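PDB 6LDQ: Tll1590 protein from Thermosynechococcus elongatus, which belongs to the sucrose-phosphate synthase family of glycosyltransferases and carries a glycosyl transferase 4-like domain of the GT-B clan. Local coordinates for residues Lys92-Phe97 / Gly117-Gln122; Asn112-Gly117 / Met158-Ile163. One frame throughout, in Å; residues are numbered along the deposited sequence.

Interaction 1: Lys92-Phe97 / Gly117-Gln122; sequences KFVEAF and GWVGWQ
The rings of Phe93 and Trp118 both lean on valine methyls of the facing helix. Phe93 CD1 lies 4.1 Å from Val119 CG2, the phenyl side chain crossing the valine at about a right angle, while Trp118 brings CZ3, on its six-membered ring, to 4.1 Å from Val94 CG2; both methyls meet their rings obliquely. One face of the Trp118 indole carries Gln122 CG, 3.6 Å above the plane and offset toward the rim, and Trp118 NE1 in turn lies in the plane of the Trp121 ring, at its edge. Between the aromatic groups Val94 and Val119 slide past each other in opposite directions. Val94 CG2, anti to the carbonyl carbon, rests against both methyls of Val119, 3.7 Å from Val119 CG1 and 3.8 Å from Val119 CG2. Val94 CG2 also reaches Gln122 CB at 4.3 Å, so one methyl touches three residues of 117-122. No hydrogen bond joins the segments, whose axes cross at -58° and approach to 9.9 Å. Phe87 meets the Trp118 ring edge-to-face; on the inner side Phe93 and Phe97 pack on Leu73 of strand 68-73 and Ile11 of strand 8-11, seating helix 90-104 on the sheet beside helix 113-126.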
# COMPACT_ATOMS: atom_id res chain seq x y z
N LYS A 92 -14.80 1.13 6.38
CA LYS A 92 -14.75 -0.05 7.23
C LYS A 92 -13.35 -0.65 7.22
O LYS A 92 -12.87 -1.12 8.26
CB LYS A 92 -15.78 -1.09 6.78
CG LYS A 92 -17.24 -0.58 6.79
CD LYS A 92 -18.17 -1.52 6.02
CE LYS A 92 -19.52 -1.64 6.72
NZ LYS A 92 -20.53 -2.39 5.90
N PHE A 93 -12.69 -0.65 6.06
CA PHE A 93 -11.31 -1.15 5.99
C PHE A 93 -10.38 -0.29 6.84
O PHE A 93 -9.46 -0.81 7.49
CB PHE A 93 -10.83 -1.20 4.54
CG PHE A 93 -9.58 -2.01 4.34
CD1 PHE A 93 -8.34 -1.49 4.65
CD2 PHE A 93 -9.65 -3.29 3.81
CE1 PHE A 93 -7.18 -2.24 4.47
CE2 PHE A 93 -8.51 -4.05 3.62
CZ PHE A 93 -7.27 -3.52 3.94
N VAL A 94 -10.63 1.01 6.87
CA VAL A 94 -9.81 1.91 7.69
C VAL A 94 -9.98 1.58 9.17
O VAL A 94 -8.99 1.55 9.92
CB VAL A 94 -10.17 3.38 7.39
CG1 VAL A 94 -9.72 4.27 8.52
CG2 VAL A 94 -9.55 3.84 6.04
N GLU A 95 -11.22 1.35 9.61
CA GLU A 95 -11.48 1.03 11.02
C GLU A 95 -10.86 -0.31 11.41
O GLU A 95 -10.31 -0.45 12.51
CB GLU A 95 -13.01 0.99 11.28
CG GLU A 95 -13.42 -0.04 12.36
CD GLU A 95 -14.93 -0.08 12.63
OE1 GLU A 95 -15.72 0.39 11.79
OE2 GLU A 95 -15.33 -0.60 13.70
N ALA A 96 -11.00 -1.32 10.55
CA ALA A 96 -10.41 -2.63 10.84
C ALA A 96 -8.90 -2.55 10.92
O ALA A 96 -8.27 -3.19 11.78
CB ALA A 96 -10.84 -3.62 9.76
N PHE A 97 -8.28 -1.78 10.01
CA PHE A 97 -6.83 -1.63 10.02
C PHE A 97 -6.36 -0.89 11.26
O PHE A 97 -5.30 -1.22 11.82
CB PHE A 97 -6.36 -0.89 8.76
CG PHE A 97 -4.86 -0.63 8.73
CD1 PHE A 97 -3.99 -1.60 8.27
CD2 PHE A 97 -4.33 0.56 9.20
CE1 PHE A 97 -2.61 -1.38 8.26
CE2 PHE A 97 -2.94 0.78 9.20
CZ PHE A 97 -2.10 -0.18 8.72
N GLY A 117 -4.98 3.60 -1.48
CA GLY A 117 -4.39 4.90 -1.22
C GLY A 117 -5.29 5.86 -0.48
O GLY A 117 -4.83 6.66 0.33
N TRP A 118 -6.59 5.82 -0.79
CA TRP A 118 -7.58 6.49 0.04
C TRP A 118 -7.41 6.10 1.51
O TRP A 118 -7.43 6.94 2.42
CB TRP A 118 -8.98 6.13 -0.46
CG TRP A 118 -10.05 7.02 0.08
CD1 TRP A 118 -10.46 8.22 -0.44
CD2 TRP A 118 -10.81 6.80 1.26
NE1 TRP A 118 -11.46 8.75 0.35
CE2 TRP A 118 -11.68 7.90 1.40
CE3 TRP A 118 -10.84 5.79 2.23
CZ2 TRP A 118 -12.59 8.01 2.46
CZ3 TRP A 118 -11.75 5.90 3.28
CH2 TRP A 118 -12.62 7.00 3.38
N VAL A 119 -7.25 4.81 1.76
CA VAL A 119 -7.01 4.36 3.13
C VAL A 119 -5.75 5.01 3.67
O VAL A 119 -5.74 5.58 4.78
CB VAL A 119 -6.95 2.82 3.19
CG1 VAL A 119 -6.46 2.33 4.56
CG2 VAL A 119 -8.30 2.20 2.83
N GLY A 120 -4.68 5.01 2.87
CA GLY A 120 -3.45 5.67 3.30
C GLY A 120 -3.65 7.16 3.53
O GLY A 120 -3.19 7.71 4.53
N TRP A 121 -4.38 7.81 2.62
CA TRP A 121 -4.68 9.23 2.78
C TRP A 121 -5.43 9.51 4.08
O TRP A 121 -5.12 10.48 4.79
CB TRP A 121 -5.50 9.69 1.57
CG TRP A 121 -5.96 11.08 1.64
CD1 TRP A 121 -5.20 12.19 1.88
CD2 TRP A 121 -7.29 11.53 1.46
NE1 TRP A 121 -6.00 13.31 1.85
CE2 TRP A 121 -7.29 12.93 1.60
CE3 TRP A 121 -8.50 10.88 1.20
CZ2 TRP A 121 -8.44 13.70 1.49
CZ3 TRP A 121 -9.65 11.64 1.09
CH2 TRP A 121 -9.61 13.04 1.23
N GLN A 122 -6.46 8.72 4.39
CA GLN A 122 -7.19 8.91 5.65
C GLN A 122 -6.27 8.68 6.85
O GLN A 122 -6.31 9.43 7.84
CB GLN A 122 -8.39 7.95 5.71
CG GLN A 122 -9.56 8.41 4.86
CD GLN A 122 -10.23 9.59 5.49
OE1 GLN A 122 -10.47 9.60 6.70
NE2 GLN A 122 -10.54 10.61 4.70

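Interaction 2: Asn112-Gly117 / Met158-Ile163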
# COMPACT_ATOMS: atom_id res chain seq x y z
N ASN A 112 -1.35 0.16 -2.11
CA ASN A 112 -1.33 -0.37 -3.47
C ASN A 112 -2.65 -0.06 -4.18
O ASN A 112 -3.71 -0.46 -3.70
CB ASN A 112 -1.14 -1.87 -3.50
CG ASN A 112 -0.85 -2.38 -4.90
OD1 ASN A 112 0.15 -2.00 -5.52
ND2 ASN A 112 -1.71 -3.25 -5.40
N TYR A 113 -2.55 0.58 -5.35
CA TYR A 113 -3.71 1.05 -6.11
C TYR A 113 -4.48 2.16 -5.40
O TYR A 113 -4.50 2.24 -4.17
CB TYR A 113 -4.65 -0.12 -6.44
CG TYR A 113 -5.67 0.20 -7.53
CD1 TYR A 113 -5.27 0.72 -8.75
CD2 TYR A 113 -7.03 -0.03 -7.32
CE1 TYR A 113 -6.19 1.00 -9.75
CE2 TYR A 113 -7.96 0.25 -8.30
CZ TYR A 113 -7.53 0.77 -9.51
OH TYR A 113 -8.46 1.04 -10.49
N TRP A 114 -5.17 3.01 -6.18
CA TRP A 114 -5.72 4.24 -5.60
C TRP A 114 -6.68 3.96 -4.45
O TRP A 114 -6.77 4.78 -3.53
CB TRP A 114 -6.38 5.08 -6.70
CG TRP A 114 -7.70 4.58 -7.23
CD1 TRP A 114 -7.89 3.79 -8.32
CD2 TRP A 114 -9.00 4.90 -6.72
NE1 TRP A 114 -9.25 3.58 -8.52
CE2 TRP A 114 -9.95 4.24 -7.54
CE3 TRP A 114 -9.46 5.67 -5.65
CZ2 TRP A 114 -11.32 4.35 -7.33
CZ3 TRP A 114 -10.83 5.77 -5.44
CH2 TRP A 114 -11.74 5.11 -6.27
N LEU A 115 -7.38 2.82 -4.48
CA LEU A 115 -8.36 2.49 -3.44
C LEU A 115 -7.68 2.31 -2.07
O LEU A 115 -8.11 2.89 -1.07
CB LEU A 115 -9.13 1.21 -3.82
CG LEU A 115 -10.13 1.28 -4.98
CD1 LEU A 115 -10.38 -0.10 -5.52
CD2 LEU A 115 -11.44 1.92 -4.53
N SER A 116 -6.65 1.48 -2.02
CA SER A 116 -5.85 1.41 -0.80
C SER A 116 -5.25 2.77 -0.46
O SER A 116 -5.08 3.10 0.72
CB SER A 116 -4.74 0.37 -0.99
OG SER A 116 -5.27 -0.84 -1.50
N GLY A 117 -4.98 3.60 -1.48
CA GLY A 117 -4.39 4.90 -1.22
C GLY A 117 -5.29 5.86 -0.48
O GLY A 117 -4.83 6.66 0.33
N MET A 158 -9.82 12.71 -8.13
CA MET A 158 -9.64 13.55 -6.95
C MET A 158 -8.80 12.84 -5.90
O MET A 158 -7.92 13.44 -5.27
CB MET A 158 -11.00 13.91 -6.34
CG MET A 158 -11.81 14.95 -7.14
SD MET A 158 -13.45 15.12 -6.38
CE MET A 158 -13.09 16.39 -5.20
N VAL A 159 -9.03 11.54 -5.73
CA VAL A 159 -8.27 10.79 -4.74
C VAL A 159 -6.83 10.63 -5.19
O VAL A 159 -5.88 10.79 -4.41
CB VAL A 159 -8.92 9.42 -4.48
CG1 VAL A 159 -8.01 8.59 -3.53
CG2 VAL A 159 -10.31 9.56 -3.91
N GLU A 160 -6.63 10.33 -6.48
CA GLU A 160 -5.28 10.18 -7.00
C GLU A 160 -4.48 11.47 -6.88
O GLU A 160 -3.27 11.45 -6.60
CB GLU A 160 -5.34 9.67 -8.44
CG GLU A 160 -5.99 8.29 -8.53
CD GLU A 160 -5.77 7.57 -9.84
OE1 GLU A 160 -5.68 6.33 -9.82
OE2 GLU A 160 -5.72 8.23 -10.90
N LYS A 161 -5.13 12.62 -7.08
CA LYS A 161 -4.46 13.89 -6.83
C LYS A 161 -4.07 14.03 -5.36
O LYS A 161 -2.94 14.41 -5.03
CB LYS A 161 -5.35 15.05 -7.27
CG LYS A 161 -5.48 15.20 -8.79
CD LYS A 161 -6.49 16.27 -9.12
CE LYS A 161 -6.74 16.32 -10.62
NZ LYS A 161 -7.53 17.52 -10.97
N ALA A 162 -5.00 13.71 -4.46
CA ALA A 162 -4.71 13.85 -3.03
C ALA A 162 -3.54 12.96 -2.61
O ALA A 162 -2.74 13.35 -1.76
CB ALA A 162 -5.95 13.51 -2.20
N ILE A 163 -3.44 11.78 -3.21
CA ILE A 163 -2.35 10.88 -2.86
C ILE A 163 -1.02 11.43 -3.37
O ILE A 163 -0.03 11.49 -2.62
CB ILE A 163 -2.63 9.47 -3.42
CG1 ILE A 163 -3.82 8.84 -2.70
CG2 ILE A 163 -1.40 8.58 -3.20
CD1 ILE A 163 -4.46 7.73 -3.49
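Trp114 packs against Val159 and Glu160 where two helices lie side by side on the Rossmann-like alpha/beta domain of a GT-B glycosyltransferase. The axes of the two short segments cross at 66° and approach to 9.5 Å. Trp114, in the first turn of its helix, holds CG between the backbone N and the carbonyl carbon (chi1 73°), and its side chain crosses those of Val159 and Glu160 at about a right angle. Val159 CG1 comes to the ring's edge, near its plane, 3.9 Å from Trp114 CE3, while Val159 CG2 comes to 4.1 Å from Trp114 CZ3; both branches of the valine thus line the six-membered ring. Glu160 starts with CG anti to the carbonyl carbon and runs extended beyond it, carrying OE1 to 3.4 Å from Trp114 CB. The carboxylate and indole planes are 88° apart, and OE1 lies obliquely to the ring, without a hydrogen bond between them. Leu115 CG sits over the centre of one indole face, and a thiocyanate ion, probably from the crystallisation liquor, is bound about 4 Å from the Trp114 side chain. At the first turn of helix 113-126, Ser116 OG donates to Asn112 O at 2.7 Å. Farther along, Ile163 lies against the bare backbone of Gly117: its CD1 methyl is 3.6 Å from Gly117 CA and 3.7 Å from Trp114 O.

In the fold
From the N terminus, the chain builds strands 8-11, 47-52 and 68-73 before reaching helix 90-104. Strand 108-112 follows, then helix 113-126, whose return to the earlier helix closes the short loop of interaction 1. The chain goes on through strand 130-134 to helix 153-166, which comes back to the start of helix 113-126 and closes the longer loop of interaction 2. The two contacts cross along the sequence and share Gly117. Helix 113-126 is the common member, with 90-104 and 153-166 as its two partners. The centres of interactions 1 and 2 are 11 Å apart, and the two contacts touch: Trp118 CD1 lies 3.7 Å from Val159 CG2. Together the two contacts join three helices of the alpha/beta domain.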